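Acetate kinase (Entamoeba histolytica, PDB 4H0O) is a pyrophosphate-dependent acetate kinase of the ASKHA superfamily that probably interconverts acetate and acetyl phosphate by phosphoryl transfer. Local coordinates at residues Phe181-Glu189 and Ala208-Cys219; Asp284-Glu293 and Gln335-Val343. All blocks are in the same frame, centred on the assembly; numbering follows the deposited sequence.

Contact 1 of 2, residues Phe181-Glu189 and Ala208-Cys219; sequences FGFHGLSYE and ACHLGTGGSSCC
The imidazole of His184 lies flat on that of His210, a face-to-face stack with centroids 3.9 Å apart and planes only 6° from parallel. Around the edge of the His184 ring come Gly215, Ser216 and Ser217, while Ser187 meets the edge of the His210 ring. The third flat group, the Tyr188 phenol, carries Cys219 on one face, with CB 3.6 Å from the ring centroid and SG also over that face. This is the start of helix 185-195 laid on the hairpin of strands 205-211 and 216-222, in the ribonuclease H-like fold of the ASKHA kinases; the glycine-rich turn Gly212-Gly215 joins the strands. Ala208 pairs with Cys219 and His210 with Ser217 as antiparallel hydrogen-bonded pairs, and all four CB atoms face segment 181-189. Ser217 OG links the His184 ring edge to the Tyr188 hydroxyl: His184 ND1 is 2.8 Å away, nearly straight at 164°, and Tyr188 OH 2.6 Å. The bond to ND1, with the stack on His210, restrains the turn of the imidazole. On His210, CG stands anti to the backbone N (chi1 -178°), which carries the ring away from the strand and against the face of His184; its ND1 is hydrogen-bonded to Ser187 OG at 3.0 Å. Ser187 OG also bonds Asn388, and His184 N bonds the carboxylate of Asp154, the predicted active-site residue. His184 itself is predicted to stabilise the transition state. Ala208 CB approaches the phenol obliquely, 3.7 Å from Tyr188 CE1. A water accepts from Phe183 N at 2.8 Å.

Contact 2 of 2, residues Asp284-Glu293 and Gln335-Val343; sequences DMRDILHEIE and QMGLEVWQV
In this ASKHA-fold kinase the N-terminal end of helix 285-293, where the N-cap Asp284 and the first helical residues Met285 and Arg286 are predicted to bind ATP, packs against helix 334-339 at Met336 and against the break before helix 341-350 at Val340. Asp284 OD1 caps the helix by accepting from Arg286 N at 3.0 Å. The same carboxylate takes the Arg286 guanidinium side-on, with NE on Asp284 OD1, almost straight at 174°, and NH2 2.7 Å from Asp284 OD2. A bend in the arginine at chi3 (-62°) turns the guanidinium toward Asp284, and the NE and NH2 bonds hold its plane. OD1 thus serves two donors, and Met336 CE comes 3.3 Å from Asp284 OD1. Gln335 reaches the guanidinium over one face: OE1 is 3.7 Å from Arg286 NH2 and lies above the plane, offset toward its rim, with the amide plane at 86° to the guanidinium. Glu339 OE1, 4.1 Å from Arg286 NH1, lies well out of the guanidinium plane; the attraction there is probably electrostatic alone. Next to the charged groups the packing is apolar. Met285 lays CB beside Met336 SD, and its bends at chi2 and chi3 bring CE to Val343 CG2 at 4.2 Å; Met285 also touches Phe306 and Tyr309 of helix 299-324. Arg286 CG rests on Val340 CG2 at 4.0 Å. One turn along, Leu289 puts CD1 against Val340 CG1, 3.6 Å away, and the same methyl also touches the amide of Gln342 at OE1.

Both segments of contact 1 precede those of contact 2 in the chain, and the centres lie about 18 Å apart. Contact 1 includes two strands of a mixed sheet, 205-211 and 216-222; contact 2 borders that sheet through helix 334-339, which directly follows strand 329-333, the parallel neighbour of strand 205-211. The two meet at Leu211, whose O probably accepts a hydrogen bond from Met336 N (3.0 Å) and whose CD1 packs on Val343 CG1 at 3.9 Å. Contact 1 lies near the chain centre with predicted catalytic residues, contact 2 farther out with the predicted nucleotide-binding ones, so this one sheet connects the two predicted sites.

Contact 1 of 2, residues Phe181-Glu189 and Ala208-Cys219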
ATOM      1  N   PHE B 181      12.393   0.001   7.083  1.00 33.29           N
ATOM      2  CA  PHE B 181      13.666  -0.703   6.994  1.00 33.90           C
ATOM      3  C   PHE B 181      13.759  -1.509   5.698  1.00 41.54           C
ATOM      4  O   PHE B 181      14.600  -1.230   4.842  1.00 49.05           O
ATOM      5  CB  PHE B 181      13.877  -1.615   8.210  1.00 33.07           C
ATOM      6  CG  PHE B 181      14.311  -0.884   9.452  1.00 36.31           C
ATOM      7  CD1 PHE B 181      15.628  -0.466   9.601  1.00 30.28           C
ATOM      8  CD2 PHE B 181      13.408  -0.623  10.475  1.00 31.66           C
ATOM      9  CE1 PHE B 181      16.035   0.207  10.743  1.00 39.70           C
ATOM     10  CE2 PHE B 181      13.809   0.050  11.618  1.00 35.27           C
ATOM     11  CZ  PHE B 181      15.123   0.464  11.752  1.00 39.11           C
ATOM     12  N   GLY B 182      12.887  -2.504   5.551  1.00 32.42           N
ATOM     13  CA  GLY B 182      12.942  -3.389   4.400  1.00 40.09           C
ATOM     14  C   GLY B 182      13.738  -4.633   4.736  1.00 32.22           C
ATOM     15  O   GLY B 182      14.684  -4.574   5.524  1.00 32.01           O
ATOM     16  N   PHE B 183      13.363  -5.767   4.150  1.00 28.49           N
ATOM     17  CA  PHE B 183      14.007  -7.033   4.497  1.00 34.35           C
ATOM     18  C   PHE B 183      14.319  -7.840   3.239  1.00 35.37           C
ATOM     19  O   PHE B 183      14.195  -7.317   2.130  1.00 29.31           O
ATOM     20  CB  PHE B 183      13.131  -7.818   5.483  1.00 27.11           C
ATOM     21  CG  PHE B 183      12.831  -7.068   6.758  1.00 28.15           C
ATOM     22  CD1 PHE B 183      11.792  -6.143   6.811  1.00 35.90           C
ATOM     23  CD2 PHE B 183      13.591  -7.278   7.899  1.00 32.98           C
ATOM     24  CE1 PHE B 183      11.520  -5.441   7.977  1.00 34.28           C
ATOM     25  CE2 PHE B 183      13.320  -6.581   9.071  1.00 29.23           C
ATOM     26  CZ  PHE B 183      12.285  -5.661   9.108  1.00 33.75           C
ATOM     27  N   HIS B 184      14.728  -9.098   3.410  1.00 28.73           N
ATOM     28  CA  HIS B 184      15.184  -9.932   2.294  1.00 29.16           C
ATOM     29  C   HIS B 184      16.351  -9.277   1.550  1.00 32.48           C
ATOM     30  O   HIS B 184      16.583  -9.565   0.374  1.00 34.80           O
ATOM     31  CB  HIS B 184      14.039 -10.230   1.315  1.00 34.47           C
ATOM     32  CG  HIS B 184      12.835 -10.844   1.953  1.00 41.75           C
ATOM     33  ND1 HIS B 184      11.546 -10.534   1.570  1.00 37.91           N
ATOM     34  CD2 HIS B 184      12.718 -11.756   2.951  1.00 31.72           C
ATOM     35  CE1 HIS B 184      10.692 -11.224   2.302  1.00 38.76           C
ATOM     36  NE2 HIS B 184      11.377 -11.973   3.149  1.00 39.14           N
ATOM     37  N   GLY B 185      17.081  -8.405   2.244  1.00 30.16           N
ATOM     38  CA  GLY B 185      18.148  -7.630   1.632  1.00 33.73           C
ATOM     39  C   GLY B 185      19.264  -8.483   1.056  1.00 36.95           C
ATOM     40  O   GLY B 185      19.792  -8.185  -0.017  1.00 39.36           O
ATOM     41  N   LEU B 186      19.612  -9.549   1.769  1.00 32.32           N
ATOM     42  CA  LEU B 186      20.677 -10.452   1.346  1.00 34.90           C
ATOM     43  C   LEU B 186      20.301 -11.211   0.075  1.00 32.64           C
ATOM     44  O   LEU B 186      21.132 -11.410  -0.813  1.00 30.37           O
ATOM     45  CB  LEU B 186      21.011 -11.427   2.478  1.00 24.19           C
ATOM     46  CG  LEU B 186      21.603 -10.798   3.741  1.00 34.80           C
ATOM     47  CD1 LEU B 186      21.681 -11.810   4.877  1.00 30.19           C
ATOM     48  CD2 LEU B 186      22.978 -10.229   3.442  1.00 30.28           C
ATOM     49  N   SER B 187      19.042 -11.631  -0.005  1.00 30.40           N
ATOM     50  CA  SER B 187      18.514 -12.283  -1.198  1.00 33.16           C
ATOM     51  C   SER B 187      18.600 -11.353  -2.415  1.00 33.64           C
ATOM     52  O   SER B 187      19.041 -11.758  -3.496  1.00 29.25           O
ATOM     53  CB  SER B 187      17.065 -12.712  -0.944  1.00 34.37           C
ATOM     54  OG  SER B 187      16.452 -13.222  -2.111  1.00 32.33           O
ATOM     55  N   TYR B 188      18.195 -10.101  -2.225  1.00 30.35           N
ATOM     56  CA  TYR B 188      18.221  -9.107  -3.295  1.00 26.40           C
ATOM     57  C   TYR B 188      19.631  -8.833  -3.824  1.00 30.39           C
ATOM     58  O   TYR B 188      19.854  -8.871  -5.034  1.00 29.16           O
ATOM     59  CB  TYR B 188      17.557  -7.804  -2.832  1.00 24.33           C
ATOM     60  CG  TYR B 188      16.054  -7.905  -2.707  1.00 28.68           C
ATOM     61  CD1 TYR B 188      15.297  -8.481  -3.715  1.00 22.46           C
ATOM     62  CD2 TYR B 188      15.394  -7.432  -1.580  1.00 25.06           C
ATOM     63  CE1 TYR B 188      13.929  -8.581  -3.613  1.00 25.01           C
ATOM     64  CE2 TYR B 188      14.019  -7.527  -1.470  1.00 27.78           C
ATOM     65  CZ  TYR B 188      13.296  -8.106  -2.493  1.00 32.47           C
ATOM     66  OH  TYR B 188      11.928  -8.219  -2.405  1.00 27.49           O
ATOM     67  N   GLU B 189      20.580  -8.556  -2.931  1.00 33.55           N
ATOM     68  CA  GLU B 189      21.936  -8.242  -3.384  1.00 39.65           C
ATOM     69  C   GLU B 189      22.658  -9.464  -3.946  1.00 35.22           C
ATOM     70  O   GLU B 189      23.581  -9.331  -4.750  1.00 36.98           O
ATOM     71  CB  GLU B 189      22.767  -7.528  -2.305  1.00 40.74           C
ATOM     72  CG  GLU B 189      22.813  -8.202  -0.951  1.00 51.85           C
ATOM     73  CD  GLU B 189      23.464  -7.318   0.104  1.00 58.92           C
ATOM     74  OE1 GLU B 189      24.516  -6.708  -0.196  1.00 46.15           O
ATOM     75  OE2 GLU B 189      22.923  -7.230   1.230  1.00 48.02           O
ATOM     76  N   ALA B 208      12.640  -6.647  -8.366  1.00 30.35           N
ATOM     77  CA  ALA B 208      12.809  -8.031  -7.937  1.00 25.76           C
ATOM     78  C   ALA B 208      11.675  -8.446  -7.011  1.00 29.13           C
ATOM     79  O   ALA B 208      11.247  -7.669  -6.156  1.00 32.41           O
ATOM     80  CB  ALA B 208      14.142  -8.213  -7.253  1.00 28.00           C
ATOM     81  N   CYS B 209      11.198  -9.677  -7.170  1.00 29.27           N
ATOM     82  CA  CYS B 209      10.131 -10.189  -6.319  1.00 29.36           C
ATOM     83  C   CYS B 209      10.605 -11.403  -5.521  1.00 30.25           C
ATOM     84  O   CYS B 209      10.784 -12.493  -6.072  1.00 27.64           O
ATOM     85  CB  CYS B 209       8.912 -10.563  -7.159  1.00 28.91           C
ATOM     86  SG  CYS B 209       8.328  -9.254  -8.251  1.00 37.41           S
ATOM     87  N   HIS B 210      10.821 -11.206  -4.225  1.00 31.29           N
ATOM     88  CA  HIS B 210      11.160 -12.307  -3.332  1.00 25.58           C
ATOM     89  C   HIS B 210       9.862 -12.955  -2.868  1.00 29.42           C
ATOM     90  O   HIS B 210       9.271 -12.539  -1.868  1.00 32.50           O
ATOM     91  CB  HIS B 210      11.964 -11.790  -2.135  1.00 25.14           C
ATOM     92  CG  HIS B 210      12.405 -12.854  -1.182  1.00 36.93           C
ATOM     93  ND1 HIS B 210      13.725 -13.177  -0.976  1.00 36.81           N
ATOM     94  CD2 HIS B 210      11.689 -13.668  -0.350  1.00 36.15           C
ATOM     95  CE1 HIS B 210      13.816 -14.141  -0.074  1.00 37.80           C
ATOM     96  NE2 HIS B 210      12.590 -14.452   0.317  1.00 31.31           N
ATOM     97  N   LEU B 211       9.409 -13.961  -3.606  1.00 27.23           N
ATOM     98  CA  LEU B 211       8.153 -14.624  -3.283  1.00 30.80           C
ATOM     99  C   LEU B 211       8.431 -15.896  -2.479  1.00 40.27           C
ATOM    100  O   LEU B 211       8.603 -16.985  -3.040  1.00 38.70           O
ATOM    101  CB  LEU B 211       7.355 -14.911  -4.559  1.00 26.84           C
ATOM    102  CG  LEU B 211       7.081 -13.660  -5.405  1.00 31.20           C
ATOM    103  CD1 LEU B 211       6.095 -13.931  -6.540  1.00 23.59           C
ATOM    104  CD2 LEU B 211       6.585 -12.515  -4.523  1.00 27.93           C
ATOM    105  N   GLY B 212       8.473 -15.742  -1.159  1.00 33.76           N
ATOM    106  CA  GLY B 212       8.926 -16.804  -0.279  1.00 39.54           C
ATOM    107  C   GLY B 212       7.835 -17.635   0.371  1.00 43.24           C
ATOM    108  O   GLY B 212       6.642 -17.389   0.177  1.00 43.53           O
ATOM    109  N   THR B 213       8.255 -18.638   1.136  1.00 44.48           N
ATOM    110  CA  THR B 213       7.324 -19.496   1.854  1.00 53.46           C
ATOM    111  C   THR B 213       6.901 -18.812   3.146  1.00 41.90           C
ATOM    112  O   THR B 213       5.825 -19.077   3.681  1.00 52.14           O
ATOM    113  CB  THR B 213       7.953 -20.861   2.185  1.00 53.47           C
ATOM    114  OG1 THR B 213       6.946 -21.741   2.699  1.00 60.98           O
ATOM    115  CG2 THR B 213       9.058 -20.704   3.217  1.00 34.29           C
ATOM    116  N   GLY B 214       7.760 -17.925   3.639  1.00 43.62           N
ATOM    117  CA  GLY B 214       7.462 -17.165   4.840  1.00 33.76           C
ATOM    118  C   GLY B 214       7.072 -15.744   4.479  1.00 49.90           C
ATOM    119  O   GLY B 214       5.904 -15.461   4.206  1.00 39.76           O
ATOM    120  N   GLY B 215       8.049 -14.842   4.468  1.00 38.04           N
ATOM    121  CA  GLY B 215       7.795 -13.474   4.055  1.00 37.35           C
ATOM    122  C   GLY B 215       7.907 -13.299   2.550  1.00 36.94           C
ATOM    123  O   GLY B 215       8.585 -14.076   1.875  1.00 36.78           O
ATOM    124  N   SER B 216       7.235 -12.278   2.026  1.00 30.07           N
ATOM    125  CA  SER B 216       7.348 -11.919   0.617  1.00 29.69           C
ATOM    126  C   SER B 216       7.483 -10.410   0.476  1.00 32.05           C
ATOM    127  O   SER B 216       6.862  -9.650   1.227  1.00 29.77           O
ATOM    128  CB  SER B 216       6.131 -12.406  -0.176  1.00 30.80           C
ATOM    129  OG  SER B 216       6.212 -13.794  -0.446  1.00 33.30           O
ATOM    130  N   SER B 217       8.286  -9.978  -0.493  1.00 27.49           N
ATOM    131  CA  SER B 217       8.471  -8.554  -0.745  1.00 30.15           C
ATOM    132  C   SER B 217       8.913  -8.283  -2.182  1.00 30.13           C
ATOM    133  O   SER B 217       9.335  -9.193  -2.901  1.00 30.41           O
ATOM    134  CB  SER B 217       9.489  -7.962   0.236  1.00 21.47           C
ATOM    135  OG  SER B 217      10.805  -8.374  -0.079  1.00 29.18           O
ATOM    136  N   CYS B 218       8.796  -7.024  -2.595  1.00 27.80           N
ATOM    137  CA  CYS B 218       9.335  -6.562  -3.869  1.00 28.20           C
ATOM    138  C   CYS B 218      10.345  -5.458  -3.609  1.00 32.80           C
ATOM    139  O   CYS B 218      10.243  -4.739  -2.610  1.00 31.42           O
ATOM    140  CB  CYS B 218       8.227  -6.015  -4.765  1.00 30.18           C
ATOM    141  SG  CYS B 218       7.107  -7.258  -5.411  1.00 36.79           S
ATOM    142  N   CYS B 219      11.310  -5.312  -4.510  1.00 26.05           N
ATOM    143  CA  CYS B 219      12.302  -4.256  -4.372  1.00 28.80           C
ATOM    144  C   CYS B 219      12.543  -3.532  -5.697  1.00 34.64           C
ATOM    145  O   CYS B 219      12.786  -4.168  -6.726  1.00 30.72           O
ATOM    146  CB  CYS B 219      13.618  -4.825  -3.844  1.00 25.03           C
ATOM    147  SG  CYS B 219      14.841  -3.568  -3.402  1.00 36.97           S
TER
HETATM  148  O   HOH W   1      11.408  -5.817   2.109  1.00 31.38           O

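Contact 2 of 2, residues Asp284-Glu293 and Gln335-Val343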
ATOM      1  N   ASP B 284       0.208 -22.587   1.891  1.00 36.69           N
ATOM      2  CA  ASP B 284       1.033 -22.898   0.726  1.00 35.76           C
ATOM      3  C   ASP B 284       0.255 -22.661  -0.571  1.00 40.69           C
ATOM      4  O   ASP B 284      -0.836 -23.205  -0.761  1.00 42.04           O
ATOM      5  CB  ASP B 284       1.522 -24.350   0.808  1.00 37.97           C
ATOM      6  CG  ASP B 284       2.712 -24.625  -0.095  1.00 51.30           C
ATOM      7  OD1 ASP B 284       2.678 -24.234  -1.283  1.00 53.02           O
ATOM      8  OD2 ASP B 284       3.689 -25.238   0.386  1.00 57.64           O
ATOM      9  N   MET B 285       0.823 -21.846  -1.459  1.00 41.94           N
ATOM     10  CA  MET B 285       0.168 -21.479  -2.716  1.00 37.15           C
ATOM     11  C   MET B 285      -0.143 -22.690  -3.599  1.00 44.13           C
ATOM     12  O   MET B 285      -1.155 -22.709  -4.305  1.00 38.71           O
ATOM     13  CB  MET B 285       1.026 -20.468  -3.490  1.00 37.62           C
ATOM     14  CG  MET B 285       0.454 -20.066  -4.850  1.00 42.40           C
ATOM     15  SD  MET B 285      -1.177 -19.285  -4.758  1.00 50.07           S
ATOM     16  CE  MET B 285      -0.709 -17.567  -4.549  1.00 39.53           C
ATOM     17  N   ARG B 286       0.724 -23.698  -3.549  1.00 45.19           N
ATOM     18  CA  ARG B 286       0.579 -24.880  -4.395  1.00 44.21           C
ATOM     19  C   ARG B 286      -0.640 -25.726  -4.017  1.00 46.17           C
ATOM     20  O   ARG B 286      -1.306 -26.285  -4.890  1.00 48.93           O
ATOM     21  CB  ARG B 286       1.862 -25.716  -4.370  1.00 39.64           C
ATOM     22  CG  ARG B 286       3.070 -24.998  -4.974  1.00 45.31           C
ATOM     23  CD  ARG B 286       4.378 -25.673  -4.590  1.00 50.95           C
ATOM     24  NE  ARG B 286       4.588 -25.661  -3.145  1.00 51.93           N
ATOM     25  CZ  ARG B 286       5.616 -26.234  -2.526  1.00 62.87           C
ATOM     26  NH1 ARG B 286       6.546 -26.872  -3.224  1.00 65.57           N
ATOM     27  NH2 ARG B 286       5.714 -26.169  -1.205  1.00 55.70           N
ATOM     28  N   ASP B 287      -0.928 -25.812  -2.721  1.00 39.47           N
ATOM     29  CA  ASP B 287      -2.136 -26.483  -2.245  1.00 44.04           C
ATOM     30  C   ASP B 287      -3.380 -25.703  -2.665  1.00 47.88           C
ATOM     31  O   ASP B 287      -4.416 -26.291  -2.987  1.00 49.06           O
ATOM     32  CB  ASP B 287      -2.113 -26.631  -0.718  1.00 49.63           C
ATOM     33  CG  ASP B 287      -0.994 -27.535  -0.229  1.00 53.56           C
ATOM     34  OD1 ASP B 287      -0.562 -28.426  -0.992  1.00 52.96           O
ATOM     35  OD2 ASP B 287      -0.552 -27.353   0.926  1.00 64.64           O
ATOM     36  N   ILE B 288      -3.266 -24.377  -2.652  1.00 44.08           N
ATOM     37  CA  ILE B 288      -4.352 -23.488  -3.063  1.00 44.06           C
ATOM     38  C   ILE B 288      -4.699 -23.683  -4.538  1.00 40.71           C
ATOM     39  O   ILE B 288      -5.869 -23.845  -4.890  1.00 37.64           O
ATOM     40  CB  ILE B 288      -3.990 -22.009  -2.793  1.00 37.08           C
ATOM     41  CG1 ILE B 288      -3.980 -21.738  -1.287  1.00 39.37           C
ATOM     42  CG2 ILE B 288      -4.968 -21.074  -3.482  1.00 30.32           C
ATOM     43  CD1 ILE B 288      -3.470 -20.364  -0.901  1.00 41.70           C
ATOM     44  N   LEU B 289      -3.677 -23.665  -5.391  1.00 39.43           N
ATOM     45  CA  LEU B 289      -3.845 -23.920  -6.817  1.00 48.19           C
ATOM     46  C   LEU B 289      -4.433 -25.307  -7.054  1.00 48.10           C
ATOM     47  O   LEU B 289      -5.303 -25.490  -7.905  1.00 42.06           O
ATOM     48  CB  LEU B 289      -2.498 -23.809  -7.533  1.00 44.40           C
ATOM     49  CG  LEU B 289      -1.880 -22.418  -7.664  1.00 45.25           C
ATOM     50  CD1 LEU B 289      -0.480 -22.511  -8.243  1.00 39.12           C
ATOM     51  CD2 LEU B 289      -2.753 -21.546  -8.545  1.00 44.80           C
ATOM     52  N   HIS B 290      -3.945 -26.279  -6.289  1.00 52.10           N
ATOM     53  CA  HIS B 290      -4.407 -27.657  -6.389  1.00 52.80           C
ATOM     54  C   HIS B 290      -5.901 -27.775  -6.088  1.00 56.17           C
ATOM     55  O   HIS B 290      -6.635 -28.448  -6.812  1.00 53.15           O
ATOM     56  CB  HIS B 290      -3.598 -28.542  -5.441  1.00 44.74           C
ATOM     57  CG  HIS B 290      -3.883 -30.001  -5.585  1.00 66.48           C
ATOM     58  ND1 HIS B 290      -4.701 -30.691  -4.719  1.00 68.36           N
ATOM     59  CD2 HIS B 290      -3.453 -30.909  -6.498  1.00 66.85           C
ATOM     60  CE1 HIS B 290      -4.767 -31.957  -5.088  1.00 65.63           C
ATOM     61  NE2 HIS B 290      -4.018 -32.113  -6.166  1.00 71.16           N
ATOM     62  N   GLU B 291      -6.346 -27.107  -5.025  1.00 44.89           N
ATOM     63  CA  GLU B 291      -7.756 -27.124  -4.630  1.00 50.13           C
ATOM     64  C   GLU B 291      -8.650 -26.502  -5.701  1.00 52.63           C
ATOM     65  O   GLU B 291      -9.744 -27.000  -5.975  1.00 51.35           O
ATOM     66  CB  GLU B 291      -7.943 -26.396  -3.292  1.00 36.01           C
ATOM     67  CG  GLU B 291      -9.380 -26.383  -2.756  1.00 55.26           C
ATOM     68  CD  GLU B 291      -9.750 -27.652  -1.998  1.00 61.06           C
ATOM     69  OE1 GLU B 291      -9.009 -28.652  -2.104  1.00 59.31           O
ATOM     70  OE2 GLU B 291     -10.786 -27.647  -1.295  1.00 57.12           O
ATOM     71  N   ILE B 292      -8.178 -25.410  -6.301  1.00 54.77           N
ATOM     72  CA  ILE B 292      -8.904 -24.744  -7.377  1.00 48.93           C
ATOM     73  C   ILE B 292      -9.091 -25.693  -8.556  1.00 52.29           C
ATOM     74  O   ILE B 292     -10.205 -25.882  -9.047  1.00 52.85           O
ATOM     75  CB  ILE B 292      -8.160 -23.486  -7.875  1.00 44.29           C
ATOM     76  CG1 ILE B 292      -8.063 -22.440  -6.765  1.00 44.79           C
ATOM     77  CG2 ILE B 292      -8.860 -22.897  -9.092  1.00 36.98           C
ATOM     78  CD1 ILE B 292      -7.163 -21.266  -7.103  1.00 43.42           C
ATOM     79  N   GLU B 293      -7.991 -26.294  -8.997  1.00 55.17           N
ATOM     80  CA  GLU B 293      -7.990 -27.132 -10.193  1.00 63.38           C
ATOM     81  C   GLU B 293      -8.675 -28.489 -10.008  1.00 67.20           C
ATOM     82  O   GLU B 293      -9.180 -29.065 -10.971  1.00 67.98           O
ATOM     83  CB  GLU B 293      -6.560 -27.310 -10.708  1.00 57.08           C
ATOM     84  CG  GLU B 293      -5.951 -26.027 -11.264  1.00 62.97           C
ATOM     85  CD  GLU B 293      -4.475 -26.169 -11.598  1.00 79.61           C
ATOM     86  OE1 GLU B 293      -3.833 -27.114 -11.089  1.00 74.34           O
ATOM     87  OE2 GLU B 293      -3.959 -25.329 -12.368  1.00 73.46           O
ATOM     88  N   GLN B 335      11.202 -19.576  -3.280  1.00 37.20           N
ATOM     89  CA  GLN B 335      10.410 -20.776  -3.576  1.00 45.90           C
ATOM     90  C   GLN B 335       9.244 -20.594  -4.550  1.00 37.89           C
ATOM     91  O   GLN B 335       9.180 -21.275  -5.574  1.00 40.28           O
ATOM     92  CB  GLN B 335       9.915 -21.426  -2.277  1.00 43.82           C
ATOM     93  CG  GLN B 335      10.640 -22.715  -1.907  1.00 61.21           C
ATOM     94  CD  GLN B 335       9.709 -23.915  -1.860  1.00 74.96           C
ATOM     95  OE1 GLN B 335       8.493 -23.768  -1.731  1.00 71.82           O
ATOM     96  NE2 GLN B 335      10.278 -25.111  -1.969  1.00 77.76           N
ATOM     97  N   MET B 336       8.329 -19.680  -4.238  1.00 37.73           N
ATOM     98  CA  MET B 336       7.143 -19.488  -5.075  1.00 41.94           C
ATOM     99  C   MET B 336       7.450 -18.812  -6.411  1.00 39.69           C
ATOM    100  O   MET B 336       6.804 -19.103  -7.422  1.00 37.89           O
ATOM    101  CB  MET B 336       6.059 -18.719  -4.316  1.00 34.79           C
ATOM    102  CG  MET B 336       5.555 -19.449  -3.072  1.00 55.84           C
ATOM    103  SD  MET B 336       5.059 -21.153  -3.428  1.00 64.07           S
ATOM    104  CE  MET B 336       4.817 -21.815  -1.779  1.00 54.39           C
ATOM    105  N   GLY B 337       8.436 -17.920  -6.416  1.00 26.81           N
ATOM    106  CA  GLY B 337       8.831 -17.232  -7.633  1.00 29.09           C
ATOM    107  C   GLY B 337       9.495 -18.160  -8.635  1.00 34.86           C
ATOM    108  O   GLY B 337       9.358 -17.980  -9.847  1.00 30.11           O
ATOM    109  N   LEU B 338      10.207 -19.162  -8.124  1.00 35.99           N
ATOM    110  CA  LEU B 338      10.984 -20.065  -8.967  1.00 31.85           C
ATOM    111  C   LEU B 338      10.176 -21.271  -9.438  1.00 32.16           C
ATOM    112  O   LEU B 338      10.363 -21.746 -10.559  1.00 37.79           O
ATOM    113  CB  LEU B 338      12.223 -20.551  -8.209  1.00 30.22           C
ATOM    114  CG  LEU B 338      13.176 -19.480  -7.679  1.00 34.57           C
ATOM    115  CD1 LEU B 338      14.203 -20.093  -6.741  1.00 25.51           C
ATOM    116  CD2 LEU B 338      13.870 -18.746  -8.822  1.00 27.48           C
ATOM    117  N   GLU B 339       9.270 -21.750  -8.587  1.00 33.74           N
ATOM    118  CA  GLU B 339       8.649 -23.061  -8.789  1.00 40.45           C
ATOM    119  C   GLU B 339       7.126 -23.042  -8.964  1.00 40.07           C
ATOM    120  O   GLU B 339       6.482 -24.088  -8.889  1.00 47.68           O
ATOM    121  CB  GLU B 339       8.919 -23.955  -7.572  1.00 35.55           C
ATOM    122  CG  GLU B 339      10.392 -24.039  -7.177  1.00 45.83           C
ATOM    123  CD  GLU B 339      10.638 -24.954  -5.989  1.00 57.55           C
ATOM    124  OE1 GLU B 339       9.661 -25.521  -5.454  1.00 63.58           O
ATOM    125  OE2 GLU B 339      11.812 -25.108  -5.590  1.00 64.46           O
ATOM    126  N   VAL B 340       6.553 -21.862  -9.192  1.00 39.88           N
ATOM    127  CA  VAL B 340       5.105 -21.727  -9.366  1.00 30.81           C
ATOM    128  C   VAL B 340       4.835 -20.854 -10.594  1.00 38.07           C
ATOM    129  O   VAL B 340       4.741 -19.630 -10.483  1.00 40.49           O
ATOM    130  CB  VAL B 340       4.358 -21.141  -8.153  1.00 34.44           C
ATOM    131  CG1 VAL B 340       2.857 -21.132  -8.399  1.00 34.97           C
ATOM    132  CG2 VAL B 340       4.683 -21.935  -6.901  1.00 29.88           C
ATOM    133  N   TRP B 341       4.699 -21.486 -11.759  1.00 32.57           N
ATOM    134  CA  TRP B 341       4.567 -20.748 -13.017  1.00 36.81           C
ATOM    135  C   TRP B 341       3.249 -19.981 -13.159  1.00 34.59           C
ATOM    136  O   TRP B 341       3.182 -18.994 -13.896  1.00 35.66           O
ATOM    137  CB  TRP B 341       4.769 -21.678 -14.221  1.00 41.15           C
ATOM    138  CG  TRP B 341       3.697 -22.705 -14.385  1.00 37.97           C
ATOM    139  CD1 TRP B 341       3.701 -23.978 -13.896  1.00 35.09           C
ATOM    140  CD2 TRP B 341       2.465 -22.552 -15.100  1.00 40.60           C
ATOM    141  NE1 TRP B 341       2.545 -24.626 -14.256  1.00 33.46           N
ATOM    142  CE2 TRP B 341       1.768 -23.772 -14.998  1.00 34.74           C
ATOM    143  CE3 TRP B 341       1.880 -21.501 -15.817  1.00 38.12           C
ATOM    144  CZ2 TRP B 341       0.517 -23.974 -15.583  1.00 34.53           C
ATOM    145  CZ3 TRP B 341       0.638 -21.700 -16.398  1.00 41.03           C
ATOM    146  CH2 TRP B 341      -0.030 -22.927 -16.278  1.00 35.10           C
ATOM    147  N   GLN B 342       2.207 -20.437 -12.470  1.00 31.01           N
ATOM    148  CA  GLN B 342       0.902 -19.784 -12.542  1.00 34.26           C
ATOM    149  C   GLN B 342       0.948 -18.356 -11.996  1.00 37.12           C
ATOM    150  O   GLN B 342       0.258 -17.471 -12.506  1.00 38.50           O
ATOM    151  CB  GLN B 342      -0.166 -20.594 -11.798  1.00 35.18           C
ATOM    152  CG  GLN B 342      -0.536 -21.926 -12.447  1.00 32.95           C
ATOM    153  CD  GLN B 342       0.310 -23.078 -11.943  1.00 36.93           C
ATOM    154  OE1 GLN B 342       1.392 -22.872 -11.391  1.00 39.59           O
ATOM    155  NE2 GLN B 342      -0.182 -24.300 -12.123  1.00 37.19           N
ATOM    156  N   VAL B 343       1.752 -18.139 -10.958  1.00 27.24           N
ATOM    157  CA  VAL B 343       1.915 -16.807 -10.380  1.00 29.88           C
ATOM    158  C   VAL B 343       2.599 -15.865 -11.366  1.00 31.76           C
ATOM    159  O   VAL B 343       2.148 -14.735 -11.572  1.00 36.35           O
ATOM    160  CB  VAL B 343       2.700 -16.854  -9.046  1.00 34.41           C
ATOM    161  CG1 VAL B 343       3.236 -15.478  -8.677  1.00 32.52           C
ATOM    162  CG2 VAL B 343       1.815 -17.391  -7.931  1.00 33.25           C
TER